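Uncharacterized protein VP1736 (Vibrio parahaemolyticus, PDB 3LXQ) is of unknown function but belongs to the sulfatase family, within the alkaline phosphatase clan of alpha/beta proteins. Local coordinates at residues F162-I165 with A166-L169; G217-D220 with E221-Y224; D228-F231 with E232-S235; V275-S278 with D279-L282; S293-D297 with T298-V302. One frame throughout, in Å; residues are numbered along the deposited sequence.

All five contacts are local and follow one another along the chain without nesting or crossing. Contact 1 closes the turn that opens helix 165-171. Contact 2 starts helix 220-234 directly after strand 217-218, and contact 3 lies near the end of the same helix. Contact 4 sits within helix 271-289, and contact 5 closes the turn leading into strand 298-304 of the large mixed sheet. Contacts 2 and 4 touch through Tyr277 and Tyr280, joining helices 220-234 and 271-289, while contacts 3 and 5 meet through Ser293 and Tyr294. Leu282 packs on Val302, linking contacts 4 and 5. Contact 1 stands apart, its nearest atoms about 8 Å from contact 5.

Contact 1 of 5, residues F162-I165 with A166-L169; sequences FFTI and ADLL
Thr164 and Asp167 form a capping box at the N terminus of helix 165-171, where a loop enters the helix in the buried part of the sulfatase-family fold. Thr164, the N-cap, accepts a bond at OG1 from Asp167 N (3.1 Å, N-H...O angle 165°). Asp167 is modelled in two positions, so the reciprocal half of the box is tentative: in this conformer Thr164 N donates weakly to Asp167 OD2 at 3.4 Å, the side chains cross at about a right angle, and CG sits between the aspartate's backbone N and carbonyl carbon (chi1 85°). Thr164 OG1 is also hydrogen-bonded to Asn196 O, tying the cap to a second part of the chain. The first turn follows directly: Leu168 N donates to Thr164 O at 3.2 Å, and Leu169 N to Ile165 O at 2.9 Å. Ile165, Ala166 and Leu169 all rest on Phe242 of strand 241-246, and Ile165, Leu168 and Leu169 reach Leu351 of helix 346-353, so the new helix is wedged between sheet and helix. The Phe163 ring is met at its edge, near its plane, by one methyl of Leu168, with Phe163 CZ 4.2 Å from Leu168 CD2.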
loop_
_atom_site.group_PDB
_atom_site.type_symbol
_atom_site.label_atom_id
_atom_site.label_comp_id
_atom_site.label_asym_id
_atom_site.label_seq_id
_atom_site.Cartn_x
_atom_site.Cartn_y
_atom_site.Cartn_z
ATOM N N PHE A 162 -15.152 -9.226 -4.165
ATOM C CA PHE A 162 -14.168 -8.418 -4.893
ATOM C C PHE A 162 -12.824 -9.121 -4.738
ATOM O O PHE A 162 -12.600 -9.831 -3.750
ATOM C CB PHE A 162 -14.119 -7.002 -4.318
ATOM C CG PHE A 162 -13.466 -5.973 -5.224
ATOM C CD1 PHE A 162 -14.158 -5.429 -6.302
ATOM C CD2 PHE A 162 -12.174 -5.509 -4.954
ATOM C CE1 PHE A 162 -13.576 -4.470 -7.111
ATOM C CE2 PHE A 162 -11.569 -4.564 -5.769
ATOM C CZ PHE A 162 -12.272 -4.027 -6.849
ATOM N N PHE A 163 -11.925 -8.951 -5.702
ATOM C CA PHE A 163 -10.619 -9.564 -5.553
ATOM C C PHE A 163 -9.791 -8.945 -4.425
ATOM O O PHE A 163 -9.600 -7.721 -4.378
ATOM C CB PHE A 163 -9.795 -9.587 -6.855
ATOM C CG PHE A 163 -8.410 -10.116 -6.632
ATOM C CD1 PHE A 163 -8.165 -11.484 -6.633
ATOM C CD2 PHE A 163 -7.382 -9.258 -6.273
ATOM C CE1 PHE A 163 -6.888 -11.974 -6.360
ATOM C CE2 PHE A 163 -6.110 -9.748 -5.991
ATOM C CZ PHE A 163 -5.859 -11.083 -6.048
ATOM N N THR A 164 -9.329 -9.802 -3.514
ATOM C CA THR A 164 -8.341 -9.432 -2.486
ATOM C C THR A 164 -7.318 -10.573 -2.338
ATOM O O THR A 164 -7.657 -11.740 -2.557
ATOM C CB THR A 164 -8.979 -9.167 -1.080
ATOM O OG1 THR A 164 -9.493 -10.394 -0.538
ATOM C CG2 THR A 164 -10.094 -8.126 -1.145
ATOM N N ILE A 165 -6.094 -10.244 -1.925
ATOM C CA ILE A 165 -5.113 -11.285 -1.599
ATOM C C ILE A 165 -5.513 -12.031 -0.327
ATOM O O ILE A 165 -5.033 -13.133 -0.079
ATOM C CB ILE A 165 -3.658 -10.754 -1.458
ATOM C CG1 ILE A 165 -3.556 -9.697 -0.353
ATOM C CG2 ILE A 165 -3.134 -10.228 -2.815
ATOM C CD1 ILE A 165 -2.142 -9.561 0.252
ATOM N N ALA A 166 -6.391 -11.419 0.472
ATOM C CA ALA A 166 -6.950 -12.072 1.652
ATOM C C ALA A 166 -7.691 -13.328 1.257
ATOM O O ALA A 166 -7.391 -14.410 1.786
ATOM C CB ALA A 166 -7.875 -11.139 2.417
ATOM N N ASP A 167 -8.652 -13.201 0.337
ATOM C CA ASP A 167 -9.425 -14.385 -0.017
ATOM C C ASP A 167 -8.645 -15.342 -0.917
ATOM O O ASP A 167 -8.911 -16.558 -0.890
ATOM C CB ASP A 167 -10.830 -14.054 -0.542
ATOM C CG ASP A 167 -10.853 -13.740 -2.004
ATOM O OD1 ASP A 167 -10.906 -14.692 -2.815
ATOM O OD2 ASP A 167 -10.859 -12.542 -2.339
ATOM N N LEU A 168 -7.662 -14.827 -1.651
ATOM C CA LEU A 168 -6.778 -15.691 -2.444
ATOM C C LEU A 168 -5.999 -16.591 -1.494
ATOM O O LEU A 168 -6.022 -17.810 -1.642
ATOM C CB LEU A 168 -5.831 -14.876 -3.349
ATOM C CG LEU A 168 -4.787 -15.616 -4.221
ATOM C CD1 LEU A 168 -5.426 -16.635 -5.176
ATOM C CD2 LEU A 168 -3.904 -14.661 -5.001
ATOM N N LEU A 169 -5.354 -15.986 -0.499
ATOM C CA LEU A 169 -4.584 -16.735 0.487
ATOM C C LEU A 169 -5.461 -17.677 1.318
ATOM O O LEU A 169 -5.049 -18.801 1.604
ATOM C CB LEU A 169 -3.725 -15.799 1.356
ATOM C CG LEU A 169 -2.576 -15.119 0.588
ATOM C CD1 LEU A 169 -1.911 -13.996 1.380
ATOM C CD2 LEU A 169 -1.525 -16.131 0.096
#

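Contact 2 of 5, residues G217-D220 with E221-Y224; sequences GVSD and EDLY
Asp220 and Asp222 carry much of this contact, Asp220 through its backbone carbonyl and Asp222 through its carboxylate. Asp220 O accepts from Tyr224 N at 2.8 Å, with the donor tilted 24° from the carbonyl plane. The same oxygen lies only 3.1 Å from Tyr224 CD2, so the start of the ring lies close against the carbonyl that its own backbone N-H binds. Tyr224 CG stands anti to its carbonyl carbon (chi1 -75°), which swings the ring back beside Asp220; its hydroxyl reaches Gln93. The Asp220 side chain lies alongside that of Leu223, pointing the same way, and OD1 comes within 4.2 Å of Leu223 CD2. Its oxygens are gripped by other parts of the chain: OD1 takes the backbone N-H groups of Ser248 and Ser249, and OD2 is bonded to Ser278 OG.

Ser219 is the N-cap of helix 220-234, which begins straight after the short strand 217-218. Its hydroxyl donates to Asp222 OD2 at 2.8 Å, meeting that oxygen from above the carboxylate plane, 55° out of it. Tyr277 OH is bonded to the same serine hydroxyl. Asp222 is held further by backbone N-H groups, OD1 by Gly211 and OD2 by Phe212, so this carboxylate links the helix start to the residues just before strand 213-214. Leu223 N closes the first turn on Ser219 O at 3.0 Å, in the carbonyl plane. Val218 covers the foot of Asp222 from the strand side, with Val218 CB 3.9 Å from Asp222 CB.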
loop_
_atom_site.group_PDB
_atom_site.type_symbol
_atom_site.label_atom_id
_atom_site.label_comp_id
_atom_site.label_asym_id
_atom_site.label_seq_id
_atom_site.Cartn_x
_atom_site.Cartn_y
_atom_site.Cartn_z
ATOM N N GLY A 217 -8.004 4.737 19.713
ATOM C CA GLY A 217 -7.855 3.390 20.283
ATOM C C GLY A 217 -6.554 3.207 21.046
ATOM O O GLY A 217 -5.963 4.174 21.525
ATOM N N VAL A 218 -6.091 1.962 21.141
ATOM C CA VAL A 218 -4.817 1.654 21.832
ATOM C C VAL A 218 -3.605 2.215 21.075
ATOM O O VAL A 218 -3.625 2.330 19.830
ATOM C CB VAL A 218 -4.629 0.135 22.077
ATOM C CG1 VAL A 218 -5.833 -0.455 22.792
ATOM C CG2 VAL A 218 -4.371 -0.603 20.780
ATOM N N SER A 219 -2.560 2.574 21.822
ATOM C CA SER A 219 -1.317 3.077 21.223
ATOM C C SER A 219 -0.700 2.026 20.291
ATOM O O SER A 219 -1.100 0.857 20.320
ATOM C CB SER A 219 -0.317 3.495 22.303
ATOM O OG SER A 219 0.193 2.361 23.004
ATOM N N ASP A 220 0.244 2.451 19.450
ATOM C CA ASP A 220 0.863 1.544 18.494
ATOM C C ASP A 220 1.740 0.483 19.175
ATOM O O ASP A 220 1.821 -0.630 18.680
ATOM C CB ASP A 220 1.622 2.318 17.413
ATOM C CG ASP A 220 0.694 3.144 16.518
ATOM O OD1 ASP A 220 -0.521 2.821 16.424
ATOM O OD2 ASP A 220 1.186 4.132 15.911
ATOM N N GLU A 221 2.354 0.796 20.318
ATOM C CA GLU A 221 3.083 -0.251 21.076
ATOM C C GLU A 221 2.147 -1.381 21.527
ATOM O O GLU A 221 2.492 -2.546 21.388
ATOM C CB GLU A 221 3.916 0.302 22.251
ATOM C CG GLU A 221 4.647 -0.796 23.057
ATOM C CD GLU A 221 5.737 -0.286 24.009
ATOM O OE1 GLU A 221 5.726 0.902 24.389
ATOM O OE2 GLU A 221 6.608 -1.088 24.395
ATOM N N ASP A 222 0.954 -1.037 22.026
ATOM C CA ASP A 222 -0.047 -2.055 22.391
ATOM C C ASP A 222 -0.509 -2.848 21.174
ATOM O O ASP A 222 -0.675 -4.069 21.241
ATOM C CB ASP A 222 -1.245 -1.444 23.133
ATOM C CG ASP A 222 -0.846 -0.787 24.450
ATOM O OD1 ASP A 222 -0.236 -1.462 25.319
ATOM O OD2 ASP A 222 -1.133 0.419 24.598
ATOM N N LEU A 223 -0.707 -2.148 20.057
ATOM C CA LEU A 223 -1.022 -2.796 18.780
ATOM C C LEU A 223 0.038 -3.834 18.416
ATOM O O LEU A 223 -0.281 -4.965 18.052
ATOM C CB LEU A 223 -1.094 -1.762 17.656
ATOM C CG LEU A 223 -1.327 -2.271 16.228
ATOM C CD1 LEU A 223 -2.759 -2.748 16.021
ATOM C CD2 LEU A 223 -0.987 -1.169 15.241
ATOM N N TYR A 224 1.291 -3.414 18.539
ATOM C CA TYR A 224 2.435 -4.217 18.158
ATOM C C TYR A 224 2.735 -5.353 19.140
ATOM O O TYR A 224 3.276 -6.382 18.733
ATOM C CB TYR A 224 3.664 -3.322 17.972
ATOM C CG TYR A 224 3.702 -2.492 16.692
ATOM C CD1 TYR A 224 3.329 -3.031 15.451
ATOM C CD2 TYR A 224 4.170 -1.179 16.717
ATOM C CE1 TYR A 224 3.402 -2.264 14.275
ATOM C CE2 TYR A 224 4.246 -0.409 15.556
ATOM C CZ TYR A 224 3.866 -0.950 14.347
ATOM O OH TYR A 224 3.962 -0.158 13.230
#

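Contact 3 of 5, residues D228-F231 with E232-S235; sequences DEEF and ERLS
Arg233 and Glu230 form an i to i+3 salt bridge near the C-terminal end of helix 220-234, which packs on the large mixed sheet. Traced outward, Arg233 begins with CB close over the preceding turn, 3.2 Å from Glu229 O, the carbonyl to which Arg233 N also donates. CG stands anti to the backbone N (chi1 -171°), and bends at chi2 and chi3 then turn the chain back alongside Glu230. CZ is 3.8 Å from Glu230 OE1, and NH2 makes the bond itself at 2.6 Å, short but clearly bent. The carboxylate oxygen lies at the edge of the guanidinium, in its plane. The reverse does not hold: NH2 arrives from above the carboxylate plane, 43° out of it. The two flat groups are strongly turned against each other, their planes 70° apart. Glu230 OE2 has a further, weak hydrogen bond from Gln200 NE2 of strand 200-202.

Another face of the helix carries Asp228 and Glu232, which lie side by side with like charges close together, Asp228 OD2 and Glu232 OE1 being 3.3 Å apart. The repulsion is probably eased by Lys288, in a salt bridge with Asp228 OD1, by Tyr294 OH, bonded to Asp228 OD2, and by Ser293 N, which bonds Glu232 OE2. Farther along, Ser235 N donates to Phe231 O at 2.9 Å.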
loop_
_atom_site.group_PDB
_atom_site.type_symbol
_atom_site.label_atom_id
_atom_site.label_comp_id
_atom_site.label_asym_id
_atom_site.label_seq_id
_atom_site.Cartn_x
_atom_site.Cartn_y
_atom_site.Cartn_z
ATOM N N ASP A 228 2.628 -9.324 17.788
ATOM C CA ASP A 228 3.608 -10.302 18.300
ATOM C C ASP A 228 2.975 -11.475 19.064
ATOM O O ASP A 228 3.465 -12.610 18.986
ATOM C CB ASP A 228 4.651 -9.582 19.172
ATOM C CG ASP A 228 5.593 -10.547 19.892
ATOM O OD1 ASP A 228 5.353 -10.790 21.090
ATOM O OD2 ASP A 228 6.556 -11.055 19.269
ATOM N N GLU A 229 1.907 -11.184 19.809
ATOM C CA GLU A 229 1.109 -12.192 20.534
ATOM C C GLU A 229 0.359 -13.114 19.569
ATOM O O GLU A 229 0.340 -14.333 19.746
ATOM C CB GLU A 229 0.072 -11.511 21.444
ATOM C CG GLU A 229 0.277 -11.643 22.942
ATOM C CD GLU A 229 -1.000 -11.368 23.736
ATOM O OE1 GLU A 229 -1.821 -10.517 23.314
ATOM O OE2 GLU A 229 -1.191 -12.018 24.784
ATOM N N GLU A 230 -0.268 -12.511 18.565
ATOM C CA GLU A 230 -1.096 -13.219 17.595
ATOM C C GLU A 230 -0.256 -14.066 16.657
ATOM O O GLU A 230 -0.712 -15.096 16.169
ATOM C CB GLU A 230 -1.897 -12.205 16.760
ATOM C CG GLU A 230 -3.196 -11.758 17.412
ATOM C CD GLU A 230 -4.220 -12.886 17.479
ATOM O OE1 GLU A 230 -4.345 -13.516 18.552
ATOM O OE2 GLU A 230 -4.880 -13.168 16.456
ATOM N N PHE A 231 0.958 -13.594 16.380
ATOM C CA PHE A 231 1.834 -14.241 15.416
ATOM C C PHE A 231 2.502 -15.427 16.081
ATOM O O PHE A 231 2.570 -16.499 15.493
ATOM C CB PHE A 231 2.892 -13.271 14.881
ATOM C CG PHE A 231 2.327 -12.069 14.150
ATOM C CD1 PHE A 231 1.091 -12.129 13.515
ATOM C CD2 PHE A 231 3.055 -10.885 14.085
ATOM C CE1 PHE A 231 0.583 -11.033 12.846
ATOM C CE2 PHE A 231 2.548 -9.773 13.398
ATOM C CZ PHE A 231 1.304 -9.855 12.785
ATOM N N GLU A 232 2.984 -15.237 17.309
ATOM C CA GLU A 232 3.573 -16.347 18.076
ATOM C C GLU A 232 2.531 -17.409 18.411
ATOM O O GLU A 232 2.870 -18.579 18.629
ATOM C CB GLU A 232 4.267 -15.850 19.341
ATOM C CG GLU A 232 5.617 -16.533 19.587
ATOM C CD GLU A 232 6.738 -15.523 19.780
ATOM O OE1 GLU A 232 6.452 -14.319 20.012
ATOM O OE2 GLU A 232 7.910 -15.927 19.686
ATOM N N ARG A 233 1.271 -16.982 18.443
ATOM C CA ARG A 233 0.122 -17.867 18.579
ATOM C C ARG A 233 -0.096 -18.652 17.289
ATOM O O ARG A 233 -0.051 -19.886 17.301
ATOM C CB ARG A 233 -1.135 -17.060 18.934
ATOM C CG ARG A 233 -2.369 -17.892 19.318
ATOM C CD ARG A 233 -2.944 -18.653 18.108
ATOM N NE ARG A 233 -4.370 -18.420 17.869
ATOM C CZ ARG A 233 -4.968 -17.233 17.905
ATOM N NH1 ARG A 233 -6.266 -17.146 17.663
ATOM N NH2 ARG A 233 -4.275 -16.132 18.166
ATOM N N LEU A 234 -0.319 -17.937 16.184
ATOM C CA LEU A 234 -0.603 -18.571 14.889
ATOM C C LEU A 234 0.521 -19.506 14.418
ATOM O O LEU A 234 0.261 -20.526 13.770
ATOM C CB LEU A 234 -0.933 -17.523 13.814
ATOM C CG LEU A 234 -2.285 -16.793 13.908
ATOM C CD1 LEU A 234 -2.272 -15.473 13.121
ATOM C CD2 LEU A 234 -3.464 -17.685 13.480
ATOM N N SER A 235 1.759 -19.171 14.777
ATOM C CA SER A 235 2.930 -19.943 14.361
ATOM C C SER A 235 3.006 -21.301 15.057
ATOM O O SER A 235 3.702 -22.197 14.582
ATOM C CB SER A 235 4.219 -19.151 14.604
ATOM O OG SER A 235 4.434 -18.932 15.993
#

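Contact 4 of 5, residues V275-S278 with D279-L282; sequences VKYS and DYAL
Tyr277 and Tyr280 lead out from successive turns of helix 271-289, and their rings lie obliquely, with planes 39° apart and centroids separated by 5.9 Å. They touch along one flank, the nearest pair being Tyr277 CE1 and Tyr280 CD2 at 3.9 Å. Tyr277 holds CG anti to its backbone N (chi1 170°), which carries the ring forward along the helix. There the methyl of Ala281, one turn on, comes over one of its faces, with Ala281 CB 4.2 Å from Tyr277 CE2. The Tyr280 ring meets Tyr277 a second time, at its backbone: Tyr277 O lies in the ring plane, at the edge, 3.7 Å from Tyr280 CD2. That carbonyl is already engaged, accepting the Ala281 N-H at 2.8 Å.

Regular i to i+4 bonds run through the whole segment, as in any alpha helix. Asp279 N donates to Val275 O at 2.8 Å and Leu282 N to Ser278 O at the same length, with Tyr280 N to Lys276 O between them at 3.0 Å.

The polar ends bind several parts of the fold. Besides its bond to Ser219, Tyr277 OH is bonded to Glu221 N, and Tyr280 OH to Glu221 OE1, so this side of the helix grips the start of helix 220-234. Asp279 faces another helix, its two carboxylate oxygens taking the backbone N-H groups of Asn112 and Leu113 in helix 111-118, while Leu282 packs on Leu91 of the central strand 87-93.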
loop_
_atom_site.group_PDB
_atom_site.type_symbol
_atom_site.label_atom_id
_atom_site.label_comp_id
_atom_site.label_asym_id
_atom_site.label_seq_id
_atom_site.Cartn_x
_atom_site.Cartn_y
_atom_site.Cartn_z
ATOM N N VAL A 275 4.536 10.532 15.044
ATOM C CA VAL A 275 5.341 9.744 14.100
ATOM C C VAL A 275 6.540 9.125 14.833
ATOM O O VAL A 275 6.764 7.913 14.754
ATOM C CB VAL A 275 5.802 10.580 12.872
ATOM C CG1 VAL A 275 6.875 9.835 12.060
ATOM C CG2 VAL A 275 4.610 10.946 11.978
ATOM N N LYS A 276 7.285 9.952 15.566
ATOM C CA LYS A 276 8.441 9.459 16.309
ATOM C C LYS A 276 8.042 8.414 17.353
ATOM O O LYS A 276 8.760 7.428 17.531
ATOM C CB LYS A 276 9.240 10.599 16.950
ATOM C CG LYS A 276 10.603 10.154 17.492
ATOM C CD LYS A 276 11.513 11.327 17.807
ATOM C CE LYS A 276 12.938 10.840 18.051
ATOM N NZ LYS A 276 13.797 11.882 18.683
ATOM N N TYR A 277 6.901 8.619 18.023
ATOM C CA TYR A 277 6.341 7.579 18.888
ATOM C C TYR A 277 6.082 6.285 18.110
ATOM O O TYR A 277 6.512 5.210 18.536
ATOM C CB TYR A 277 5.058 8.009 19.636
ATOM C CG TYR A 277 4.418 6.804 20.293
ATOM C CD1 TYR A 277 4.942 6.276 21.468
ATOM C CD2 TYR A 277 3.360 6.129 19.683
ATOM C CE1 TYR A 277 4.401 5.140 22.045
ATOM C CE2 TYR A 277 2.809 4.989 20.253
ATOM C CZ TYR A 277 3.337 4.499 21.434
ATOM O OH TYR A 277 2.793 3.378 22.018
ATOM N N SER A 278 5.376 6.395 16.982
ATOM C CA SER A 278 5.077 5.233 16.138
ATOM C C SER A 278 6.337 4.494 15.684
ATOM O O SER A 278 6.345 3.264 15.626
ATOM C CB SER A 278 4.244 5.632 14.927
ATOM O OG SER A 278 3.883 4.482 14.178
ATOM N N ASP A 279 7.391 5.248 15.371
ATOM C CA ASP A 279 8.708 4.668 15.083
ATOM C C ASP A 279 9.268 3.862 16.258
ATOM O O ASP A 279 9.741 2.729 16.070
ATOM C CB ASP A 279 9.731 5.741 14.715
ATOM C CG ASP A 279 11.099 5.149 14.407
ATOM O OD1 ASP A 279 11.251 4.576 13.302
ATOM O OD2 ASP A 279 12.012 5.242 15.258
ATOM N N TYR A 280 9.245 4.459 17.454
ATOM C CA TYR A 280 9.670 3.756 18.657
ATOM C C TYR A 280 8.834 2.496 18.823
ATOM O O TYR A 280 9.350 1.447 19.185
ATOM C CB TYR A 280 9.544 4.650 19.907
ATOM C CG TYR A 280 9.255 3.869 21.173
ATOM C CD1 TYR A 280 10.294 3.397 21.984
ATOM C CD2 TYR A 280 7.940 3.577 21.546
ATOM C CE1 TYR A 280 10.023 2.662 23.143
ATOM C CE2 TYR A 280 7.663 2.846 22.693
ATOM C CZ TYR A 280 8.701 2.393 23.484
ATOM O OH TYR A 280 8.404 1.674 24.616
ATOM N N ALA A 281 7.537 2.618 18.562
ATOM C CA ALA A 281 6.607 1.516 18.724
ATOM C C ALA A 281 6.906 0.387 17.740
ATOM O O ALA A 281 6.801 -0.788 18.105
ATOM C CB ALA A 281 5.171 2.009 18.574
ATOM N N LEU A 282 7.293 0.745 16.507
ATOM C CA LEU A 282 7.664 -0.236 15.481
ATOM C C LEU A 282 8.936 -0.979 15.870
ATOM O O LEU A 282 9.020 -2.202 15.702
ATOM C CB LEU A 282 7.831 0.426 14.105
ATOM C CG LEU A 282 8.244 -0.445 12.911
ATOM C CD1 LEU A 282 7.231 -1.551 12.632
ATOM C CD2 LEU A 282 8.461 0.405 11.672
#

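Contact 5 of 5, residues S293-D297 with T298-V302; sequences SYWDD and TIFIV
The chain makes a tight turn through the 3-10 segment 295-296 and then straightens into strand 298-304, and Tyr294 O and Thr298 OG1 meet across that bend. Tyr294 O accepts two bonds, from Asp297 N at 3.0 Å and from Thr298 OG1 at 2.7 Å. The donors reach it from opposite faces of the carbonyl plane, the hydroxyl 40° out of it. Thr298 OG1 lies beside its own backbone N (chi1 -50°), turned back to the bend, and is also bonded to Asn87 ND2.

Phe300 points back to the turn and meets two of its aromatic residues, at different atoms of its ring. Tyr294 crosses it at about a right angle, edge to edge, with Tyr294 CE1 3.7 Å from Phe300 CZ. The six-membered ring of Trp295 is near parallel to Phe300, at 23°, but slid so far that the rings barely overlap; Trp295 CZ3 and Phe300 CE1 are 3.5 Å apart. Thr298 CG2 lies over one face of Phe300 near the rim, 3.6 Å above the plane.

The strand runs between strand 87-93, parallel to it, and the antiparallel strand 322-328. Phe300 also touches Phe285 of helix 271-289, and the Tyr294 ring packs edge-to-face with Phe231 of helix 220-234.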
loop_
_atom_site.group_PDB
_atom_site.type_symbol
_atom_site.label_atom_id
_atom_site.label_comp_id
_atom_site.label_asym_id
_atom_site.label_seq_id
_atom_site.Cartn_x
_atom_site.Cartn_y
_atom_site.Cartn_z
ATOM N N SER A 293 9.327 -16.867 17.304
ATOM C CA SER A 293 9.226 -18.203 16.720
ATOM C C SER A 293 8.679 -18.180 15.296
ATOM O O SER A 293 8.663 -19.207 14.611
ATOM C CB SER A 293 8.382 -19.134 17.609
ATOM O OG SER A 293 7.032 -19.215 17.167
ATOM N N TYR A 294 8.224 -17.008 14.853
ATOM C CA TYR A 294 7.698 -16.861 13.504
ATOM C C TYR A 294 8.712 -16.248 12.517
ATOM O O TYR A 294 8.490 -16.278 11.306
ATOM C CB TYR A 294 6.374 -16.071 13.527
ATOM C CG TYR A 294 6.422 -14.754 14.281
ATOM C CD1 TYR A 294 6.878 -13.592 13.662
ATOM C CD2 TYR A 294 5.997 -14.669 15.604
ATOM C CE1 TYR A 294 6.926 -12.378 14.343
ATOM C CE2 TYR A 294 6.036 -13.457 16.295
ATOM C CZ TYR A 294 6.503 -12.320 15.655
ATOM O OH TYR A 294 6.550 -11.121 16.328
ATOM N N TRP A 295 9.824 -15.721 13.043
ATOM C CA TRP A 295 10.783 -14.932 12.252
ATOM C C TRP A 295 11.346 -15.641 11.022
ATOM O O TRP A 295 11.426 -15.043 9.938
ATOM C CB TRP A 295 11.942 -14.426 13.114
ATOM C CG TRP A 295 12.879 -13.536 12.337
ATOM C CD1 TRP A 295 14.110 -13.869 11.845
ATOM C CD2 TRP A 295 12.636 -12.184 11.928
ATOM N NE1 TRP A 295 14.658 -12.801 11.176
ATOM C CE2 TRP A 295 13.776 -11.754 11.210
ATOM C CE3 TRP A 295 11.573 -11.285 12.116
ATOM C CZ2 TRP A 295 13.884 -10.464 10.673
ATOM C CZ3 TRP A 295 11.679 -10.002 11.581
ATOM C CH2 TRP A 295 12.824 -9.606 10.865
ATOM N N ASP A 296 11.735 -16.900 11.203
ATOM C CA ASP A 296 12.260 -17.734 10.119
ATOM C C ASP A 296 11.291 -17.827 8.949
ATOM O O ASP A 296 11.700 -17.896 7.788
ATOM C CB ASP A 296 12.535 -19.155 10.633
ATOM C CG ASP A 296 13.866 -19.279 11.347
ATOM O OD1 ASP A 296 14.572 -18.258 11.507
ATOM O OD2 ASP A 296 14.210 -20.416 11.747
ATOM N N ASP A 297 10.002 -17.801 9.270
ATOM C CA ASP A 297 8.970 -18.260 8.358
ATOM C C ASP A 297 8.129 -17.124 7.751
ATOM O O ASP A 297 7.094 -17.389 7.131
ATOM C CB ASP A 297 8.076 -19.248 9.116
ATOM C CG ASP A 297 7.252 -20.139 8.199
ATOM O OD1 ASP A 297 6.384 -20.866 8.736
ATOM O OD2 ASP A 297 7.465 -20.132 6.965
ATOM N N THR A 298 8.581 -15.875 7.897
ATOM C CA THR A 298 7.717 -14.726 7.601
ATOM C C THR A 298 8.366 -13.597 6.814
ATOM O O THR A 298 9.545 -13.276 7.019
ATOM C CB THR A 298 7.137 -14.136 8.908
ATOM O OG1 THR A 298 6.572 -15.189 9.696
ATOM C CG2 THR A 298 6.056 -13.081 8.606
ATOM N N ILE A 299 7.571 -12.998 5.917
ATOM C CA ILE A 299 7.930 -11.780 5.214
ATOM C C ILE A 299 7.119 -10.627 5.801
ATOM O O ILE A 299 5.896 -10.730 5.959
ATOM C CB ILE A 299 7.642 -11.879 3.683
ATOM C CG1 ILE A 299 8.485 -12.978 3.021
ATOM C CG2 ILE A 299 7.830 -10.514 2.985
ATOM C CD1 ILE A 299 9.989 -12.743 3.021
ATOM N N PHE A 300 7.818 -9.537 6.119
ATOM C CA PHE A 300 7.219 -8.343 6.686
ATOM C C PHE A 300 7.355 -7.201 5.695
ATOM O O PHE A 300 8.375 -7.086 5.009
ATOM C CB PHE A 300 7.917 -7.961 7.997
ATOM C CG PHE A 300 7.855 -9.030 9.061
ATOM C CD1 PHE A 300 8.796 -10.060 9.093
ATOM C CD2 PHE A 300 6.871 -8.998 10.040
ATOM C CE1 PHE A 300 8.749 -11.050 10.077
ATOM C CE2 PHE A 300 6.808 -9.995 11.041
ATOM C CZ PHE A 300 7.748 -11.015 11.052
ATOM N N ILE A 301 6.322 -6.365 5.608
ATOM C CA ILE A 301 6.432 -5.134 4.848
ATOM C C ILE A 301 6.052 -3.940 5.729
ATOM O O ILE A 301 5.031 -3.949 6.366
ATOM C CB ILE A 301 5.682 -5.194 3.454
ATOM C CG1 ILE A 301 5.922 -3.923 2.643
ATOM C CG2 ILE A 301 4.176 -5.459 3.600
ATOM C CD1 ILE A 301 5.457 -4.047 1.203
ATOM N N VAL A 302 6.918 -2.942 5.796
ATOM C CA VAL A 302 6.582 -1.686 6.465
ATOM C C VAL A 302 6.262 -0.717 5.341
ATOM O O VAL A 302 7.133 -0.378 4.549
ATOM C CB VAL A 302 7.748 -1.099 7.284
ATOM C CG1 VAL A 302 7.333 0.235 7.930
ATOM C CG2 VAL A 302 8.256 -2.090 8.342
#